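Local atomic coordinates of beta-lactamase Mb2281c (Mycobacterium bovis, PDB entry 3I7J), a protein that probably hydrolyses beta-lactams or related amide or ester substrates, as a member of the serine beta-lactamase and penicillin-binding protein family. Residues L45-A50 against L202-R207. Residues are numbered along the deposited sequence; the frame is centred on the assembly and turned at random.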
loop_
_atom_site.group_PDB
_atom_site.type_symbol
_atom_site.label_atom_id
_atom_site.label_comp_id
_atom_site.label_asym_id
_atom_site.label_seq_id
_atom_site.Cartn_x
_atom_site.Cartn_y
_atom_site.Cartn_z
ATOM N N LEU A 45 2.486 -3.303 3.183
ATOM C CA LEU A 45 3.429 -4.163 3.895
ATOM C C LEU A 45 2.712 -5.417 4.391
ATOM O O LEU A 45 3.206 -6.537 4.228
ATOM C CB LEU A 45 4.053 -3.413 5.080
ATOM C CG LEU A 45 4.894 -2.170 4.769
ATOM C CD1 LEU A 45 5.359 -1.539 6.073
ATOM C CD2 LEU A 45 6.107 -2.553 3.916
ATOM N N VAL A 46 1.545 -5.227 4.996
ATOM C CA VAL A 46 0.769 -6.346 5.509
ATOM C C VAL A 46 0.288 -7.205 4.347
ATOM O O VAL A 46 0.287 -8.437 4.435
ATOM C CB VAL A 46 -0.447 -5.848 6.335
ATOM C CG1 VAL A 46 -1.332 -7.019 6.742
ATOM C CG2 VAL A 46 0.043 -5.109 7.574
ATOM N N ALA A 47 -0.119 -6.556 3.260
ATOM C CA ALA A 47 -0.588 -7.281 2.079
ATOM C C ALA A 47 0.518 -8.177 1.521
ATOM O O ALA A 47 0.265 -9.320 1.132
ATOM C CB ALA A 47 -1.039 -6.306 1.011
ATOM N N ARG A 48 1.744 -7.661 1.480
ATOM C CA ARG A 48 2.846 -8.451 0.950
ATOM C C ARG A 48 3.125 -9.631 1.872
ATOM O O ARG A 48 3.504 -10.718 1.417
ATOM C CB ARG A 48 4.103 -7.601 0.798
ATOM C CG ARG A 48 5.183 -8.265 -0.041
ATOM C CD ARG A 48 4.674 -8.534 -1.440
ATOM N NE ARG A 48 5.681 -8.253 -2.456
ATOM C CZ ARG A 48 5.397 -8.092 -3.741
ATOM N NH1 ARG A 48 6.365 -7.845 -4.608
ATOM N NH2 ARG A 48 4.134 -8.173 -4.152
ATOM N N ALA A 49 2.935 -9.415 3.170
ATOM C CA ALA A 49 3.141 -10.472 4.152
ATOM C C ALA A 49 2.077 -11.555 3.943
ATOM O O ALA A 49 2.373 -12.752 4.026
ATOM C CB ALA A 49 3.048 -9.901 5.562
ATOM N N ALA A 50 0.841 -11.134 3.662
ATOM C CA ALA A 50 -0.251 -12.083 3.420
ATOM C C ALA A 50 -0.025 -12.849 2.109
ATOM O O ALA A 50 -0.442 -13.998 1.971
ATOM C CB ALA A 50 -1.593 -11.355 3.373
ATOM N N LEU A 202 -4.555 -6.996 -4.524
ATOM C CA LEU A 202 -4.496 -7.813 -3.317
ATOM C C LEU A 202 -3.801 -7.050 -2.197
ATOM O O LEU A 202 -2.690 -7.396 -1.793
ATOM C CB LEU A 202 -3.750 -9.127 -3.580
ATOM C CG LEU A 202 -4.420 -10.170 -4.479
ATOM C CD1 LEU A 202 -3.466 -11.346 -4.682
ATOM C CD2 LEU A 202 -5.712 -10.639 -3.844
ATOM N N GLY A 203 -4.451 -6.003 -1.703
ATOM C CA GLY A 203 -3.870 -5.226 -0.624
ATOM C C GLY A 203 -3.278 -3.920 -1.114
ATOM O O GLY A 203 -3.020 -3.010 -0.330
ATOM N N PHE A 204 -3.059 -3.834 -2.422
ATOM C CA PHE A 204 -2.504 -2.633 -3.030
ATOM C C PHE A 204 -3.623 -1.895 -3.772
ATOM O O PHE A 204 -4.401 -2.519 -4.500
ATOM C CB PHE A 204 -1.418 -2.988 -4.056
ATOM C CG PHE A 204 -0.330 -3.902 -3.532
ATOM C CD1 PHE A 204 0.125 -3.804 -2.218
ATOM C CD2 PHE A 204 0.294 -4.810 -4.390
ATOM C CE1 PHE A 204 1.187 -4.589 -1.769
ATOM C CE2 PHE A 204 1.356 -5.597 -3.955
ATOM C CZ PHE A 204 1.804 -5.486 -2.640
ATOM N N GLU A 205 -3.719 -0.579 -3.607
ATOM C CA GLU A 205 -4.747 0.145 -4.342
ATOM C C GLU A 205 -4.259 0.222 -5.779
ATOM O O GLU A 205 -3.054 0.250 -6.028
ATOM C CB GLU A 205 -4.928 1.571 -3.817
ATOM C CG GLU A 205 -6.194 2.239 -4.348
ATOM C CD GLU A 205 -6.057 3.752 -4.501
ATOM O OE1 GLU A 205 -5.403 4.395 -3.650
ATOM O OE2 GLU A 205 -6.617 4.298 -5.474
ATOM N N ILE A 206 -5.195 0.230 -6.722
ATOM C CA ILE A 206 -4.864 0.353 -8.139
ATOM C C ILE A 206 -5.521 1.650 -8.613
ATOM O O ILE A 206 -6.709 1.876 -8.393
ATOM C CB ILE A 206 -5.394 -0.841 -8.962
ATOM C CG1 ILE A 206 -4.596 -2.102 -8.617
ATOM C CG2 ILE A 206 -5.262 -0.560 -10.449
ATOM C CD1 ILE A 206 -5.076 -3.358 -9.375
ATOM N N ARG A 207 -4.728 2.500 -9.251
ATOM C CA ARG A 207 -5.177 3.799 -9.731
ATOM C C ARG A 207 -6.272 3.761 -10.776
ATOM O O ARG A 207 -7.303 4.439 -10.656
ATOM C CB ARG A 207 -3.990 4.567 -10.311
ATOM C CG ARG A 207 -4.327 5.927 -10.904
ATOM C CD ARG A 207 -3.099 6.511 -11.582
ATOM N NE ARG A 207 -3.300 7.872 -12.085
ATOM C CZ ARG A 207 -4.030 8.180 -13.152
ATOM N NH1 ARG A 207 -4.643 7.230 -13.846
ATOM N NH2 ARG A 207 -4.136 9.443 -13.533
#
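Torsions on both sides bring Arg-48 and Phe-204 together: Arg-48 sets CG opposite its backbone N (chi1 -167°) and then bends at chi2 and chi3, while Phe-204 sets CG beside its backbone N and anti to its carbonyl carbon (chi1 -52°). Arg-48 NH2 thereby reaches the ring edge, close to the ring plane, 3.8 Å from Phe-204 CE2. Because NH2 meets the ring at its edge and not over a face, no cation-pi stack forms; the guanidinium and ring planes stand 54° apart. The guanidinium is fixed from outside the pair, by a salt bridge from NE to Asp-162 and a hydrogen bond from NH2 to Gln-51. Next to it, Ala-47 CB lies 4.0 Å from Phe-204 CE1 and a tight 3.4 Å from Gly-203 CA. Gly-203, with no side chain and a positive phi, lets its CA come this close. Leu-202 O, 3.4 Å from Ala-47 CB, accepts a hydrogen bond from Gln-51 NE2. The contact thus joins helix 42-56, which starts just after the serine of a probable SxxK motif, to the loop entering edge strand 205-206 of the six-stranded sheet, with helix 153-164 packing on Arg-48 and Phe-204 and helix 171-177 on Arg-48 and Leu-202.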